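Local coordinates for protein histone-lysine n-methyltransferase, H3 lysine-4 specific (Saccharomyces cerevisiae, PDB 2J8A) that methylates a lysine of histone H3 as the COMPASS subunit Set1, the fragment here being its N-terminal RRM domain, a fold that often binds RNA, at residues G31-F36 with Y51-A56; F70-K75 with F88-N93. One frame throughout, in Å; residues are numbered along the deposited sequence.

Interaction 1 (G31-F36 with Y51-A56); sequences GEISHF and YLIKYA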
ATOM      1  N   GLY A  31      -4.143  -1.475  16.191  1.00 73.23           N
ATOM      2  CA  GLY A  31      -4.918  -2.627  16.237  1.00 74.92           C
ATOM      3  C   GLY A  31      -3.980  -3.769  16.149  1.00 77.59           C
ATOM      4  O   GLY A  31      -2.845  -3.698  15.615  1.00 79.28           O
ATOM      5  N   GLU A  32      -4.421  -4.830  16.791  1.00 79.98           N
ATOM      6  CA  GLU A  32      -3.785  -6.100  16.740  1.00 81.95           C
ATOM      7  C   GLU A  32      -4.153  -6.367  15.242  1.00 82.44           C
ATOM      8  O   GLU A  32      -5.344  -6.045  14.832  1.00 83.96           O
ATOM      9  CB  GLU A  32      -4.549  -6.948  17.742  1.00 82.51           C
ATOM     10  CG  GLU A  32      -3.876  -8.181  18.223  1.00 89.41           C
ATOM     11  CD  GLU A  32      -4.213  -9.330  17.290  1.00 96.49           C
ATOM     12  OE1 GLU A  32      -5.429  -9.504  16.936  1.00 96.08           O
ATOM     13  OE2 GLU A  32      -3.233 -10.014  16.884  1.00 97.12           O
ATOM     14  N   ILE A  33      -3.147  -6.812  14.419  1.00 80.04           N
ATOM     15  CA  ILE A  33      -3.316  -7.008  12.976  1.00 76.17           C
ATOM     16  C   ILE A  33      -3.630  -8.489  12.710  1.00 76.99           C
ATOM     17  O   ILE A  33      -2.771  -9.349  12.667  1.00 75.90           O
ATOM     18  CB  ILE A  33      -2.122  -6.478  12.183  1.00 74.23           C
ATOM     19  CG1 ILE A  33      -2.265  -4.998  12.055  1.00 72.40           C
ATOM     20  CG2 ILE A  33      -2.109  -7.032  10.787  1.00 73.75           C
ATOM     21  CD1 ILE A  33      -1.049  -4.169  12.029  1.00 70.01           C
ATOM     22  N   SER A  34      -4.894  -8.793  12.491  1.00 77.38           N
ATOM     23  CA  SER A  34      -5.225 -10.169  12.160  1.00 77.46           C
ATOM     24  C   SER A  34      -4.423 -10.816  11.043  1.00 77.23           C
ATOM     25  O   SER A  34      -4.514 -12.001  10.875  1.00 77.98           O
ATOM     26  CB  SER A  34      -6.712 -10.210  11.790  1.00 77.95           C
ATOM     27  OG  SER A  34      -6.988 -11.296  10.911  1.00 78.80           O
ATOM     28  N   HIS A  35      -3.720 -10.047  10.211  1.00 79.21           N
ATOM     29  CA  HIS A  35      -3.334 -10.486   8.804  1.00 77.56           C
ATOM     30  C   HIS A  35      -2.738  -9.329   8.057  1.00 74.36           C
ATOM     31  O   HIS A  35      -3.348  -8.234   8.021  1.00 74.49           O
ATOM     32  CB  HIS A  35      -4.534 -10.888   7.933  1.00 78.88           C
ATOM     33  CG  HIS A  35      -4.153 -11.533   6.616  1.00 85.85           C
ATOM     34  ND1 HIS A  35      -3.944 -10.811   5.437  1.00 93.09           N
ATOM     35  CD2 HIS A  35      -3.941 -12.850   6.291  1.00 95.12           C
ATOM     36  CE1 HIS A  35      -3.617 -11.649   4.457  1.00 93.96           C
ATOM     37  NE2 HIS A  35      -3.610 -12.890   4.944  1.00 94.65           N
ATOM     38  N   PHE A  36      -1.598  -9.595   7.406  1.00 69.65           N
ATOM     39  CA  PHE A  36      -0.880  -8.550   6.672  1.00 65.66           C
ATOM     40  C   PHE A  36      -0.232  -9.079   5.428  1.00 64.96           C
ATOM     41  O   PHE A  36       0.572  -9.979   5.506  1.00 63.72           O
ATOM     42  CB  PHE A  36       0.170  -8.008   7.543  1.00 63.02           C
ATOM     43  CG  PHE A  36       1.103  -7.088   6.892  1.00 58.55           C
ATOM     44  CD1 PHE A  36       0.916  -5.669   7.030  1.00 55.34           C
ATOM     45  CD2 PHE A  36       2.212  -7.576   6.237  1.00 53.13           C
ATOM     46  CE1 PHE A  36       1.861  -4.693   6.458  1.00 55.01           C
ATOM     47  CE2 PHE A  36       3.168  -6.667   5.682  1.00 54.17           C
ATOM     48  CZ  PHE A  36       3.023  -5.196   5.820  1.00 55.81           C
ATOM     49  N   TYR A  51       0.008  -2.942   0.330  1.00 54.36           N
ATOM     50  CA  TYR A  51      -0.284  -3.953   1.426  1.00 53.18           C
ATOM     51  C   TYR A  51      -1.738  -3.954   1.799  1.00 52.45           C
ATOM     52  O   TYR A  51      -2.323  -2.847   1.859  1.00 52.80           O
ATOM     53  CB  TYR A  51       0.349  -3.402   2.610  1.00 53.79           C
ATOM     54  CG  TYR A  51       1.684  -2.903   2.297  1.00 57.02           C
ATOM     55  CD1 TYR A  51       2.779  -3.827   2.298  1.00 58.76           C
ATOM     56  CD2 TYR A  51       1.934  -1.548   1.973  1.00 53.98           C
ATOM     57  CE1 TYR A  51       4.061  -3.414   2.064  1.00 51.74           C
ATOM     58  CE2 TYR A  51       3.274  -1.152   1.680  1.00 48.13           C
ATOM     59  CZ  TYR A  51       4.276  -2.097   1.776  1.00 51.96           C
ATOM     60  OH  TYR A  51       5.614  -1.858   1.552  1.00 63.39           O
ATOM     61  N   LEU A  52      -2.287  -5.132   1.990  1.00 51.93           N
ATOM     62  CA  LEU A  52      -3.551  -5.341   2.583  1.00 55.71           C
ATOM     63  C   LEU A  52      -3.301  -5.654   4.049  1.00 60.14           C
ATOM     64  O   LEU A  52      -2.764  -6.774   4.414  1.00 61.37           O
ATOM     65  CB  LEU A  52      -4.129  -6.675   2.114  1.00 56.17           C
ATOM     66  CG  LEU A  52      -5.666  -6.832   1.900  1.00 55.58           C
ATOM     67  CD1 LEU A  52      -6.216  -8.254   2.077  1.00 49.83           C
ATOM     68  CD2 LEU A  52      -6.483  -5.737   2.567  1.00 47.35           C
ATOM     69  N   ILE A  53      -3.713  -4.740   4.927  1.00 63.00           N
ATOM     70  CA  ILE A  53      -3.772  -5.070   6.383  1.00 64.34           C
ATOM     71  C   ILE A  53      -5.201  -5.169   6.908  1.00 65.15           C
ATOM     72  O   ILE A  53      -5.943  -4.233   6.756  1.00 64.30           O
ATOM     73  CB  ILE A  53      -3.143  -3.989   7.137  1.00 63.69           C
ATOM     74  CG1 ILE A  53      -1.825  -3.676   6.457  1.00 61.55           C
ATOM     75  CG2 ILE A  53      -2.968  -4.448   8.509  1.00 63.12           C
ATOM     76  CD1 ILE A  53      -1.139  -2.598   7.146  1.00 62.57           C
ATOM     77  N   LYS A  54      -5.551  -6.293   7.515  1.00 67.85           N
ATOM     78  CA  LYS A  54      -6.903  -6.582   8.073  1.00 70.21           C
ATOM     79  C   LYS A  54      -6.803  -6.630   9.542  1.00 71.81           C
ATOM     80  O   LYS A  54      -5.898  -7.329  10.109  1.00 72.26           O
ATOM     81  CB  LYS A  54      -7.366  -7.933   7.581  1.00 70.55           C
ATOM     82  CG  LYS A  54      -7.940  -8.902   8.528  1.00 72.81           C
ATOM     83  CD  LYS A  54      -9.456  -8.802   8.619  1.00 83.27           C
ATOM     84  CE  LYS A  54     -10.268  -9.959   7.971  1.00 83.86           C
ATOM     85  NZ  LYS A  54     -11.699  -9.391   7.941  1.00 86.23           N
ATOM     86  N   TYR A  55      -7.679  -5.888  10.208  1.00 73.43           N
ATOM     87  CA  TYR A  55      -7.491  -5.849  11.661  1.00 75.06           C
ATOM     88  C   TYR A  55      -8.225  -6.972  12.489  1.00 76.70           C
ATOM     89  O   TYR A  55      -9.213  -7.605  12.000  1.00 75.81           O
ATOM     90  CB  TYR A  55      -7.817  -4.499  12.158  1.00 73.00           C
ATOM     91  CG  TYR A  55      -6.743  -3.484  11.904  1.00 75.43           C
ATOM     92  CD1 TYR A  55      -6.888  -2.515  10.941  1.00 74.99           C
ATOM     93  CD2 TYR A  55      -5.580  -3.404  12.721  1.00 76.00           C
ATOM     94  CE1 TYR A  55      -5.875  -1.483  10.787  1.00 73.46           C
ATOM     95  CE2 TYR A  55      -4.553  -2.372  12.545  1.00 68.08           C
ATOM     96  CZ  TYR A  55      -4.719  -1.464  11.579  1.00 71.97           C
ATOM     97  OH  TYR A  55      -3.762  -0.472  11.373  1.00 78.38           O
ATOM     98  N   ALA A  56      -7.670  -7.268  13.714  1.00 78.90           N
ATOM     99  CA  ALA A  56      -8.456  -7.668  15.019  1.00 77.21           C
ATOM    100  C   ALA A  56      -9.404  -8.886  14.965  1.00 77.47           C
ATOM    101  O   ALA A  56     -10.617  -8.743  15.256  1.00 78.68           O
ATOM    102  CB  ALA A  56      -9.184  -6.360  15.766  1.00 73.82           C
TER
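Tyr55 lies against the residues that lead into strand 35-40, and its side chain can be followed outward from the backbone. Tyr55 CB lies 4.0 Å from Glu32 O. Next in the ring, Tyr55 CD2 is 3.4 Å from Glu32 O, which sits at the ring edge close to the ring plane; the same carbon also touches the bare alpha carbon of Gly31, which carries no side chain. Tyr55 CE2 packs on Ile33 CG1 at 3.5 Å, the aliphatic chain meeting the ring obliquely. The tip, Tyr55 OH, is hydrogen-bonded to Phe27 O in helix 20-28, so an aromatic residue with a polar end suits a buried place that meets a main-chain carbonyl.

Further along, Ile53 divides its branches between two partners. Ile53 CG2 meets Ile33 CG2 at 3.6 Å, while CG1 and CD1 lie alongside Phe36, whose CD1 is 3.4 Å from Ile53 CG1. With CG anti to the backbone N (chi1 172°), the Phe36 ring extends to Tyr51; those two rings are nearly parallel, at 25°, but slid so far apart that they hardly overlap. Ser34 OG rests against the aliphatic Lys54 CG.

The backbones are joined by a nearly straight bond from Lys54 N to His35 O, 3.0 Å, and by a more bent one from Ala56 N to Glu32 O, 2.9 Å. Phe36 and Ile53 form a non-hydrogen-bonded antiparallel pair whose side chains face helix 20-28. The contact thus forms the open end of the β2-β3 hairpin, away from its connecting loop, in an RRM fold.

Interaction 2 (F70-K75 with F88-N93); sequences FSAVRK and FEVILN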
ATOM      1  N   PHE A  70     -10.593   2.408  10.643  1.00 56.37           N
ATOM      2  CA  PHE A  70     -10.885   3.722  10.133  1.00 54.55           C
ATOM      3  C   PHE A  70      -9.929   4.730  10.645  1.00 56.33           C
ATOM      4  O   PHE A  70      -9.703   5.750  10.061  1.00 57.73           O
ATOM      5  CB  PHE A  70     -12.274   4.109  10.375  1.00 50.92           C
ATOM      6  CG  PHE A  70     -12.652   5.395   9.796  1.00 47.53           C
ATOM      7  CD1 PHE A  70     -12.842   6.510  10.600  1.00 45.07           C
ATOM      8  CD2 PHE A  70     -12.997   5.514   8.444  1.00 51.27           C
ATOM      9  CE1 PHE A  70     -13.369   7.803  10.112  1.00 36.91           C
ATOM     10  CE2 PHE A  70     -13.522   6.794   7.906  1.00 50.90           C
ATOM     11  CZ  PHE A  70     -13.667   7.939   8.779  1.00 46.50           C
ATOM     12  N   SER A  71      -9.274   4.431  11.724  1.00 59.86           N
ATOM     13  CA  SER A  71      -8.470   5.518  12.304  1.00 62.76           C
ATOM     14  C   SER A  71      -7.254   5.464  11.410  1.00 63.30           C
ATOM     15  O   SER A  71      -6.796   6.526  10.905  1.00 63.90           O
ATOM     16  CB  SER A  71      -8.145   5.308  13.800  1.00 61.52           C
ATOM     17  OG  SER A  71      -8.060   3.914  13.956  1.00 61.12           O
ATOM     18  N   ALA A  72      -6.802   4.234  11.168  1.00 62.93           N
ATOM     19  CA  ALA A  72      -5.712   4.044  10.237  1.00 63.60           C
ATOM     20  C   ALA A  72      -5.938   4.923   9.041  1.00 63.79           C
ATOM     21  O   ALA A  72      -5.073   5.667   8.649  1.00 63.16           O
ATOM     22  CB  ALA A  72      -5.614   2.645   9.825  1.00 64.36           C
ATOM     23  N   VAL A  73      -7.151   4.934   8.497  1.00 64.74           N
ATOM     24  CA  VAL A  73      -7.318   5.692   7.244  1.00 63.65           C
ATOM     25  C   VAL A  73      -7.240   7.104   7.613  1.00 66.69           C
ATOM     26  O   VAL A  73      -7.185   7.991   6.778  1.00 66.72           O
ATOM     27  CB  VAL A  73      -8.682   5.429   6.682  1.00 61.30           C
ATOM     28  CG1 VAL A  73      -9.079   6.454   5.579  1.00 57.39           C
ATOM     29  CG2 VAL A  73      -8.711   4.022   6.216  1.00 57.78           C
ATOM     30  N   ARG A  74      -7.349   7.363   8.890  1.00 70.59           N
ATOM     31  CA  ARG A  74      -7.823   8.664   9.144  1.00 74.88           C
ATOM     32  C   ARG A  74      -6.947   9.612   9.894  1.00 77.58           C
ATOM     33  O   ARG A  74      -6.901  10.853   9.548  1.00 75.13           O
ATOM     34  CB  ARG A  74      -9.132   8.596   9.799  1.00 75.12           C
ATOM     35  CG  ARG A  74      -9.754   9.884   9.551  1.00 79.30           C
ATOM     36  CD  ARG A  74     -10.047   9.908   8.111  1.00 85.77           C
ATOM     37  NE  ARG A  74     -11.305  10.576   7.946  1.00 93.95           N
ATOM     38  CZ  ARG A  74     -11.837  10.890   6.783  1.00103.59           C
ATOM     39  NH1 ARG A  74     -11.183  10.630   5.622  1.00108.48           N
ATOM     40  NH2 ARG A  74     -13.030  11.487   6.787  1.00106.46           N
ATOM     41  N   LYS A  75      -6.253   9.004  10.889  1.00 82.01           N
ATOM     42  CA  LYS A  75      -5.265   9.667  11.725  1.00 86.46           C
ATOM     43  C   LYS A  75      -4.521  10.551  10.723  1.00 88.65           C
ATOM     44  O   LYS A  75      -4.422  11.760  10.891  1.00 90.23           O
ATOM     45  CB  LYS A  75      -4.394   8.629  12.462  1.00 87.03           C
ATOM     46  CG  LYS A  75      -3.954   8.948  14.048  1.00 94.66           C
ATOM     47  CD  LYS A  75      -5.022   8.789  15.358  1.00 96.24           C
ATOM     48  CE  LYS A  75      -6.194   9.916  15.435  1.00100.05           C
ATOM     49  NZ  LYS A  75      -6.004  11.229  16.257  1.00 97.00           N
ATOM     50  N   PHE A  88       2.600   7.152   2.262  1.00 62.93           N
ATOM     51  CA  PHE A  88       1.633   6.166   1.720  1.00 62.23           C
ATOM     52  C   PHE A  88       0.214   6.678   1.722  1.00 61.08           C
ATOM     53  O   PHE A  88      -0.014   7.730   2.272  1.00 62.28           O
ATOM     54  CB  PHE A  88       1.675   4.900   2.491  1.00 60.47           C
ATOM     55  CG  PHE A  88       2.824   4.132   2.182  1.00 61.08           C
ATOM     56  CD1 PHE A  88       2.734   3.040   1.310  1.00 68.08           C
ATOM     57  CD2 PHE A  88       4.026   4.503   2.666  1.00 61.29           C
ATOM     58  CE1 PHE A  88       3.853   2.238   0.994  1.00 65.33           C
ATOM     59  CE2 PHE A  88       5.127   3.762   2.383  1.00 64.52           C
ATOM     60  CZ  PHE A  88       5.065   2.615   1.545  1.00 62.61           C
ATOM     61  N   GLU A  89      -0.719   5.987   1.089  1.00 59.11           N
ATOM     62  CA  GLU A  89      -2.077   6.358   1.229  1.00 57.32           C
ATOM     63  C   GLU A  89      -2.661   5.176   1.873  1.00 56.43           C
ATOM     64  O   GLU A  89      -2.078   4.049   1.868  1.00 59.52           O
ATOM     65  CB  GLU A  89      -2.717   6.564  -0.094  1.00 58.78           C
ATOM     66  CG  GLU A  89      -2.060   7.571  -1.024  1.00 61.97           C
ATOM     67  CD  GLU A  89      -2.247   8.992  -0.636  1.00 67.56           C
ATOM     68  OE1 GLU A  89      -2.532   9.244   0.528  1.00 69.63           O
ATOM     69  OE2 GLU A  89      -2.087   9.927  -1.491  1.00 77.38           O
ATOM     70  N   VAL A  90      -3.804   5.369   2.473  1.00 53.14           N
ATOM     71  CA  VAL A  90      -4.338   4.299   3.283  1.00 51.55           C
ATOM     72  C   VAL A  90      -5.795   4.460   3.114  1.00 50.89           C
ATOM     73  O   VAL A  90      -6.353   5.571   3.333  1.00 51.77           O
ATOM     74  CB  VAL A  90      -4.222   4.636   4.803  1.00 51.26           C
ATOM     75  CG1 VAL A  90      -4.499   3.478   5.568  1.00 52.39           C
ATOM     76  CG2 VAL A  90      -2.887   5.085   5.202  1.00 48.94           C
ATOM     77  N   ILE A  91      -6.450   3.398   2.768  1.00 50.23           N
ATOM     78  CA  ILE A  91      -7.886   3.559   2.534  1.00 50.10           C
ATOM     79  C   ILE A  91      -8.619   2.250   2.889  1.00 51.04           C
ATOM     80  O   ILE A  91      -7.912   1.163   3.035  1.00 51.93           O
ATOM     81  CB  ILE A  91      -8.178   3.863   1.070  1.00 49.31           C
ATOM     82  CG1 ILE A  91      -7.640   2.730   0.173  1.00 49.30           C
ATOM     83  CG2 ILE A  91      -7.833   5.231   0.688  1.00 43.75           C
ATOM     84  CD1 ILE A  91      -7.783   3.058  -1.238  1.00 50.63           C
ATOM     85  N   LEU A  92      -9.951   2.288   3.010  1.00 49.42           N
ATOM     86  CA  LEU A  92     -10.589   0.979   3.370  1.00 51.52           C
ATOM     87  C   LEU A  92     -10.666   0.075   2.162  1.00 51.53           C
ATOM     88  O   LEU A  92     -10.971   0.552   0.997  1.00 51.74           O
ATOM     89  CB  LEU A  92     -12.042   1.158   3.902  1.00 51.90           C
ATOM     90  CG  LEU A  92     -11.936   2.089   5.082  1.00 50.42           C
ATOM     91  CD1 LEU A  92     -13.229   2.988   5.282  1.00 53.63           C
ATOM     92  CD2 LEU A  92     -11.624   1.200   6.205  1.00 42.87           C
ATOM     93  N   ASN A  93     -10.439  -1.189   2.398  1.00 50.14           N
ATOM     94  CA  ASN A  93     -10.368  -2.058   1.292  1.00 51.34           C
ATOM     95  C   ASN A  93     -11.780  -2.304   1.036  1.00 55.14           C
ATOM     96  O   ASN A  93     -12.246  -3.388   1.218  1.00 58.35           O
ATOM     97  CB  ASN A  93      -9.751  -3.386   1.669  1.00 47.86           C
ATOM     98  CG  ASN A  93      -9.789  -4.314   0.522  1.00 50.06           C
ATOM     99  OD1 ASN A  93      -9.877  -3.913  -0.654  1.00 58.63           O
ATOM    100  ND2 ASN A  93      -9.697  -5.534   0.796  1.00 47.09           N
TER
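Val73 has CG1 anti to its own nitrogen (chi1 165°), a setting that sends both methyls against strand 88-92: Val73 CG1 comes to 3.6 Å from Val90 O, and Val73 CG2 lies over the next stretch of backbone, 3.8 Å from Ile91 C. On the strand, Leu92 has its CG anti to the carbonyl carbon (chi1 -57°), and this swings the branched end toward the helix, where Leu92 CG sits 3.9 Å from Val73 CG2.

Val90 comes from the strand straight at the helix. Val90 CG1 fits against the turn of Ala72 and Val73, 3.8 Å from Ala72 O and about as near to Val73 CA, so that a methyl group rests on helix backbone as much as on side chain. Beta-branched valine suits both places, being at ease in an extended strand and presenting two short methyls that pack closely against the other backbone without a long flexible chain. Ala72, small and buried, lets the helix come close here.

At the outer margin Phe70 meets Leu92 more loosely. Leu92 CD1 approaches the ring at its edge, near the ring plane, 4.1 Å from Phe70 CD2, while Arg74 CB of the same helix covers part of one ring face.

The side chains that meet are all apolar, though two methyls also rest on carbonyl oxygens. The axes of helix segment 70-75 and strand 88-92 approach to 7.0 Å at 143°, antiparallel in sense but well inclined. Val90 also touches Ile5 of the adjacent central strand 4-9, which ties the packing to the middle of the sheet. This is the seating of the second helix of an RRM domain on one face of its antiparallel β-sheet, here over the β-strand 86-92 that neighbours β1.

Interactions 1 and 2 lie on different parts of one sheet, their centres about 12 Å apart, with strand 4-9 between strands 47-54 and 86-92. They follow each other along the chain: interaction 1 pairs the open end of the hairpin, and the next helix, 65-75, supplies one half of interaction 2. Tyr55 joins them directly, Tyr55 OH lying 3.9 Å from Ala72 CB, so the same side chain belongs to both. Tyr51 CE2 and Phe88 CE1 meet at 3.5 Å, and Leu52 CD2 is 3.7 Å from Asn93 ND2. Together, the hairpin and the second helix form part of the layered α/β core of the RRM domain.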